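PDB 3L7I: teichoic acid biosynthesis protein F from Staphylococcus epidermidis, which takes part in bacterial cell-wall polymer biosynthesis and, in its modelled part, adopts a GT-B-type fold of two Rossmann-like domains. Local coordinates for residues P369-E374 with Y606-E611; E561-L566 with F640-D645. All coordinates share one frame; numbering follows the deposited sequence.

Contact 1 of 2, residues P369-E374 with Y606-E611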
loop_
_atom_site.group_PDB
_atom_site.type_symbol
_atom_site.label_atom_id
_atom_site.label_comp_id
_atom_site.label_asym_id
_atom_site.label_seq_id
_atom_site.Cartn_x
_atom_site.Cartn_y
_atom_site.Cartn_z
ATOM N N PRO A 369 -42.638 3.447 15.491
ATOM C CA PRO A 369 -41.955 2.150 15.572
ATOM C C PRO A 369 -42.320 1.380 16.854
ATOM O O PRO A 369 -42.446 0.140 16.823
ATOM C CB PRO A 369 -40.479 2.535 15.585
ATOM C CG PRO A 369 -40.448 3.800 14.805
ATOM C CD PRO A 369 -41.705 4.541 15.191
ATOM N N LYS A 370 -42.483 2.112 17.958
ATOM C CA LYS A 370 -42.778 1.478 19.226
ATOM C C LYS A 370 -44.073 0.662 19.113
ATOM O O LYS A 370 -44.108 -0.522 19.495
ATOM C CB LYS A 370 -42.838 2.511 20.363
ATOM C CG LYS A 370 -43.728 2.094 21.569
ATOM C CD LYS A 370 -43.482 2.971 22.799
ATOM C CE LYS A 370 -44.675 2.990 23.766
ATOM N NZ LYS A 370 -44.301 3.522 25.129
ATOM N N TYR A 371 -45.117 1.284 18.557
ATOM C CA TYR A 371 -46.420 0.635 18.430
ATOM C C TYR A 371 -46.457 -0.483 17.384
ATOM O O TYR A 371 -47.148 -1.485 17.573
ATOM C CB TYR A 371 -47.519 1.671 18.185
ATOM C CG TYR A 371 -47.750 2.528 19.404
ATOM C CD1 TYR A 371 -46.953 3.638 19.654
ATOM C CD2 TYR A 371 -48.744 2.212 20.326
ATOM C CE1 TYR A 371 -47.145 4.411 20.775
ATOM C CE2 TYR A 371 -48.944 2.978 21.447
ATOM C CZ TYR A 371 -48.138 4.077 21.669
ATOM O OH TYR A 371 -48.332 4.848 22.788
ATOM N N ILE A 372 -45.714 -0.321 16.292
ATOM C CA ILE A 372 -45.613 -1.389 15.314
ATOM C C ILE A 372 -45.047 -2.598 16.048
ATOM O O ILE A 372 -45.566 -3.709 15.920
ATOM C CB ILE A 372 -44.745 -0.987 14.079
ATOM C CG1 ILE A 372 -45.454 0.105 13.268
ATOM C CG2 ILE A 372 -44.448 -2.193 13.185
ATOM C CD1 ILE A 372 -44.603 0.698 12.135
ATOM N N TYR A 373 -44.024 -2.352 16.865
ATOM C CA TYR A 373 -43.355 -3.406 17.634
ATOM C C TYR A 373 -44.248 -4.051 18.687
ATOM O O TYR A 373 -44.310 -5.279 18.786
ATOM C CB TYR A 373 -42.085 -2.885 18.303
ATOM C CG TYR A 373 -41.483 -3.831 19.315
ATOM C CD1 TYR A 373 -40.894 -5.022 18.916
ATOM C CD2 TYR A 373 -41.495 -3.527 20.672
ATOM C CE1 TYR A 373 -40.330 -5.893 19.839
ATOM C CE2 TYR A 373 -40.934 -4.386 21.608
ATOM C CZ TYR A 373 -40.348 -5.568 21.182
ATOM O OH TYR A 373 -39.786 -6.420 22.102
ATOM N N GLU A 374 -44.945 -3.242 19.474
ATOM C CA GLU A 374 -45.804 -3.820 20.502
ATOM C C GLU A 374 -46.933 -4.673 19.894
ATOM O O GLU A 374 -47.387 -5.660 20.501
ATOM C CB GLU A 374 -46.319 -2.739 21.456
ATOM C CG GLU A 374 -45.170 -1.997 22.135
ATOM C CD GLU A 374 -45.585 -1.163 23.338
ATOM O OE1 GLU A 374 -46.805 -0.914 23.481
ATOM O OE2 GLU A 374 -44.688 -0.757 24.128
ATOM N N TYR A 606 -41.076 13.093 29.285
ATOM C CA TYR A 606 -42.001 11.965 29.325
ATOM C C TYR A 606 -41.849 11.094 28.071
ATOM O O TYR A 606 -41.820 11.616 26.968
ATOM C CB TYR A 606 -43.429 12.488 29.483
ATOM C CG TYR A 606 -44.448 11.431 29.809
ATOM C CD1 TYR A 606 -45.296 10.925 28.829
ATOM C CD2 TYR A 606 -44.563 10.939 31.101
ATOM C CE1 TYR A 606 -46.232 9.949 29.130
ATOM C CE2 TYR A 606 -45.487 9.958 31.414
ATOM C CZ TYR A 606 -46.320 9.466 30.428
ATOM O OH TYR A 606 -47.235 8.491 30.754
ATOM N N ASN A 607 -41.724 9.778 28.231
ATOM C CA ASN A 607 -41.421 8.894 27.094
ATOM C C ASN A 607 -42.407 9.043 25.944
ATOM O O ASN A 607 -42.030 9.043 24.778
ATOM C CB ASN A 607 -41.416 7.426 27.527
ATOM C CG ASN A 607 -40.753 7.211 28.886
ATOM O OD1 ASN A 607 -40.111 8.117 29.430
ATOM N ND2 ASN A 607 -40.905 5.999 29.440
ATOM N N ASP A 608 -43.680 9.189 26.286
ATOM C CA ASP A 608 -44.758 8.994 25.321
ATOM C C ASP A 608 -45.762 10.172 25.176
ATOM O O ASP A 608 -46.542 10.500 26.077
ATOM C CB ASP A 608 -45.471 7.674 25.641
ATOM C CG ASP A 608 -46.338 7.199 24.512
ATOM O OD1 ASP A 608 -46.146 6.044 24.072
ATOM O OD2 ASP A 608 -47.203 7.991 24.062
ATOM N N VAL A 609 -45.754 10.786 24.009
ATOM C CA VAL A 609 -46.456 12.031 23.848
ATOM C C VAL A 609 -47.953 11.825 23.594
ATOM O O VAL A 609 -48.772 12.730 23.856
ATOM C CB VAL A 609 -45.809 12.872 22.730
ATOM C CG1 VAL A 609 -46.293 12.404 21.379
ATOM C CG2 VAL A 609 -46.148 14.328 22.920
ATOM N N SER A 610 -48.318 10.649 23.091
ATOM C CA SER A 610 -49.723 10.384 22.769
ATOM C C SER A 610 -50.514 10.218 24.053
ATOM O O SER A 610 -51.680 10.596 24.143
ATOM C CB SER A 610 -49.852 9.121 21.932
ATOM O OG SER A 610 -48.608 8.809 21.346
ATOM N N GLU A 611 -49.858 9.637 25.046
ATOM C CA GLU A 611 -50.438 9.537 26.368
ATOM C C GLU A 611 -50.668 10.926 26.948
ATOM O O GLU A 611 -51.700 11.176 27.563
ATOM C CB GLU A 611 -49.558 8.685 27.288
ATOM C CG GLU A 611 -49.456 7.239 26.829
ATOM C CD GLU A 611 -48.699 6.363 27.787
ATOM O OE1 GLU A 611 -48.022 6.910 28.681
ATOM O OE2 GLU A 611 -48.776 5.123 27.645
#

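Contact 2 of 2, residues E561-L566 with F640-D645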
loop_
_atom_site.group_PDB
_atom_site.type_symbol
_atom_site.label_atom_id
_atom_site.label_comp_id
_atom_site.label_asym_id
_atom_site.label_seq_id
_atom_site.Cartn_x
_atom_site.Cartn_y
_atom_site.Cartn_z
ATOM N N GLU A 561 -38.441 34.031 31.524
ATOM C CA GLU A 561 -39.631 33.248 31.763
ATOM C C GLU A 561 -40.547 33.179 30.560
ATOM O O GLU A 561 -40.554 34.059 29.699
ATOM C CB GLU A 561 -40.382 33.801 32.962
ATOM C CG GLU A 561 -40.216 35.277 33.151
ATOM C CD GLU A 561 -40.456 35.653 34.583
ATOM O OE1 GLU A 561 -40.729 34.726 35.378
ATOM O OE2 GLU A 561 -40.369 36.853 34.918
ATOM N N LEU A 562 -41.332 32.113 30.530
ATOM C CA LEU A 562 -42.187 31.809 29.399
ATOM C C LEU A 562 -43.072 32.994 29.080
ATOM O O LEU A 562 -43.648 33.579 29.971
ATOM C CB LEU A 562 -43.033 30.561 29.698
ATOM C CG LEU A 562 -42.261 29.359 30.241
ATOM C CD1 LEU A 562 -43.140 28.121 30.243
ATOM C CD2 LEU A 562 -41.019 29.132 29.411
ATOM N N LYS A 563 -43.181 33.347 27.810
ATOM C CA LYS A 563 -44.032 34.460 27.433
ATOM C C LYS A 563 -45.478 34.168 27.821
ATOM O O LYS A 563 -46.294 35.071 27.935
ATOM C CB LYS A 563 -43.922 34.739 25.933
ATOM C CG LYS A 563 -42.483 34.942 25.433
ATOM C CD LYS A 563 -42.135 36.420 25.264
ATOM C CE LYS A 563 -40.619 36.623 25.084
ATOM N NZ LYS A 563 -39.817 36.275 26.308
ATOM N N ILE A 564 -45.814 32.905 28.041
ATOM C CA ILE A 564 -47.210 32.592 28.382
ATOM C C ILE A 564 -47.675 33.154 29.751
ATOM O O ILE A 564 -48.875 33.298 29.985
ATOM C CB ILE A 564 -47.536 31.063 28.232
ATOM C CG1 ILE A 564 -49.000 30.852 27.841
ATOM C CG2 ILE A 564 -47.156 30.273 29.492
ATOM C CD1 ILE A 564 -49.328 29.413 27.489
ATOM N N ASP A 565 -46.720 33.472 30.630
ATOM C CA ASP A 565 -46.985 34.034 31.970
ATOM C C ASP A 565 -47.565 33.047 33.029
ATOM O O ASP A 565 -48.756 33.106 33.343
ATOM C CB ASP A 565 -47.869 35.286 31.871
ATOM C CG ASP A 565 -47.664 36.238 33.042
ATOM O OD1 ASP A 565 -47.999 37.441 32.911
ATOM O OD2 ASP A 565 -47.146 35.776 34.093
ATOM N N LEU A 566 -46.733 32.158 33.583
ATOM C CA LEU A 566 -47.193 31.221 34.611
ATOM C C LEU A 566 -47.911 31.889 35.796
ATOM O O LEU A 566 -48.971 31.434 36.224
ATOM C CB LEU A 566 -46.047 30.342 35.110
ATOM C CG LEU A 566 -45.528 29.420 34.015
ATOM C CD1 LEU A 566 -44.375 28.604 34.558
ATOM C CD2 LEU A 566 -46.638 28.523 33.433
ATOM N N PHE A 640 -50.760 30.253 20.460
ATOM C CA PHE A 640 -50.151 31.418 21.066
ATOM C C PHE A 640 -48.956 31.893 20.217
ATOM O O PHE A 640 -47.796 31.781 20.611
ATOM C CB PHE A 640 -49.734 31.018 22.467
ATOM C CG PHE A 640 -49.057 32.080 23.225
ATOM C CD1 PHE A 640 -47.972 31.775 24.026
ATOM C CD2 PHE A 640 -49.504 33.382 23.173
ATOM C CE1 PHE A 640 -47.331 32.764 24.769
ATOM C CE2 PHE A 640 -48.870 34.381 23.916
ATOM C CZ PHE A 640 -47.779 34.072 24.710
ATOM N N ALA A 641 -49.256 32.409 19.035
ATOM C CA ALA A 641 -48.232 32.936 18.143
ATOM C C ALA A 641 -47.780 34.341 18.558
ATOM O O ALA A 641 -48.165 35.331 17.949
ATOM C CB ALA A 641 -48.741 32.943 16.706
ATOM N N TYR A 642 -46.952 34.426 19.588
ATOM C CA TYR A 642 -46.530 35.723 20.084
ATOM C C TYR A 642 -45.510 36.378 19.170
ATOM O O TYR A 642 -45.446 37.600 19.076
ATOM C CB TYR A 642 -46.002 35.620 21.515
ATOM C CG TYR A 642 -44.884 34.626 21.723
ATOM C CD1 TYR A 642 -45.153 33.329 22.165
ATOM C CD2 TYR A 642 -43.564 34.987 21.513
ATOM C CE1 TYR A 642 -44.141 32.411 22.369
ATOM C CE2 TYR A 642 -42.535 34.080 21.712
ATOM C CZ TYR A 642 -42.826 32.789 22.143
ATOM O OH TYR A 642 -41.793 31.888 22.342
ATOM N N ASP A 643 -44.717 35.566 18.490
ATOM C CA ASP A 643 -43.714 36.102 17.568
ATOM C C ASP A 643 -44.180 36.041 16.124
ATOM O O ASP A 643 -43.396 36.229 15.208
ATOM C CB ASP A 643 -42.377 35.378 17.722
ATOM C CG ASP A 643 -42.508 33.873 17.613
ATOM O OD1 ASP A 643 -43.640 33.371 17.436
ATOM O OD2 ASP A 643 -41.466 33.192 17.700
ATOM N N ILE A 644 -45.469 35.804 15.938
ATOM C CA ILE A 644 -46.042 35.630 14.623
ATOM C C ILE A 644 -45.657 36.703 13.591
ATOM O O ILE A 644 -45.781 36.468 12.392
ATOM C CB ILE A 644 -47.561 35.553 14.712
ATOM C CG1 ILE A 644 -48.136 34.988 13.407
ATOM C CG2 ILE A 644 -48.126 36.913 15.052
ATOM C CD1 ILE A 644 -49.596 34.642 13.499
ATOM N N ASP A 645 -45.193 37.871 14.026
ATOM C CA ASP A 645 -44.767 38.886 13.062
ATOM C C ASP A 645 -43.380 38.563 12.530
ATOM O O ASP A 645 -43.127 38.632 11.329
ATOM C CB ASP A 645 -44.775 40.272 13.685
ATOM C CG ASP A 645 -45.977 40.493 14.558
ATOM O OD1 ASP A 645 -46.810 41.364 14.211
ATOM O OD2 ASP A 645 -46.104 39.777 15.589
#

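Contact 1 of 2, residues P369-E374 with Y606-E611
Tyr-371 and Lys-370 reach from one face of helix 367-379 to a single oxygen, OD1 of Asp-608, and show how one buried carboxylate can join two surfaces unequally. The tight half belongs to the tyrosine. Its OH donates to Asp-608 OD1 at 2.8 Å, arriving on the syn side and 22° out of the carboxylate plane. Tyrosine and aspartate point at each other across the gap, with ring and carboxylate nearly perpendicular (84°), and OD1 sits at the ring edge. Val-514 of helix 513-517 touches both Tyr-371 and Ser-610 on this side. In the GT-B-type fold, helix 367-379 follows strand 354-358 of the seven-stranded parallel sheet, whereas helix 609-614 leads into strand 618-621 of the six-stranded one, so the bond bridges the two Rossmann-like domains. Asp-608 is also the N-cap of that second helix. While OD1 faces across, OD2 accepts from Glu-611 N at 3.3 Å, on the anti side but well out of the carboxylate plane (34°), and, more weakly, from Ser-610 N, which should hold the carboxylate from turning. The looser half is at Lys-370. Its CG lies anti to the backbone N and the chain runs out extended, yet NZ forms a salt bridge to Asp-608 OD1 whose hydrogen bond, at 3.3 Å, is weak. Glu-611 OE2, 5.4 Å from Lys-370 NZ and hydrogen-bonded to Tyr-524 OH, may add a weak long-range attraction.

Contact 2 of 2, residues E561-L566 with F640-D645
Lys-563 lays the aliphatic start of its side chain on the ring of Tyr-642, an instance of a charged residue packing through its carbons. CG stands over one face, 4.0 Å from the Tyr-642 ring centroid and 16° off the normal, in a CH-pi contact displaced toward the CE2 and CZ side. The two side chains cross at about a right angle. Bends at chi2 and chi4 then carry the rest of the lysine away from the ring. Beside this outer pair is a more buried one: the Phe-640 ring meets the chain between Lys-563 and Ile-564, with the carbonyl O of Lys-563 near its plane, 3.7 Å from Phe-640 CZ. Ile-564 adds apolar contact through CB, 3.9 Å from Phe-640 CE1, and through CG1 next to it.

The next shell borders both rings. Tyr-642 CD1 lies over one face of the Phe-640 ring, toward the rim; chi1 of 55° puts Tyr-642 CG between its own backbone N and carbonyl carbon. Tyr-642 OH is hydrogen-bonded to Glu-551, Tyr-543 of strand 539-543 touches both Ile-564 and Phe-640, and a salt bridge from Arg-548 to Asp-643 ties down the loop after Tyr-642. On the other partner, a type I turn from Leu-562 to Asp-565 presents Lys-563 and Ile-564 at its two central positions, and Asp-565 is the N-cap of helix 566-573, through a weak bond to Asn-568 N. The arrangement is that of two loops packed together in a Rossmann-like domain, one entering the crossover helix between parallel strands 539-543 and 577-581, the other leaving the C-terminal end of strand 637-640.

How the contacts relate
The two contacts sample different levels of one architecture. Contact 1 spans the interface between the two Rossmann-like domains by polar bonds, whereas contact 2 lies within the second of them and is made of carbon and ring packing. Their centres are 29 Å apart and their nearest atoms about 15 Å, so they do not touch. Along the chain their segments alternate: 561-566 falls between the partners of contact 1, and 606-611 between those of contact 2. The six-stranded sheet connects them, since strand 618-621, which follows 606-611, runs beside strand 637-640, at whose end 640-645 begins. Contact 1 is also the more central: its centre lies 10 Å from the chain centre, that of contact 2 24 Å.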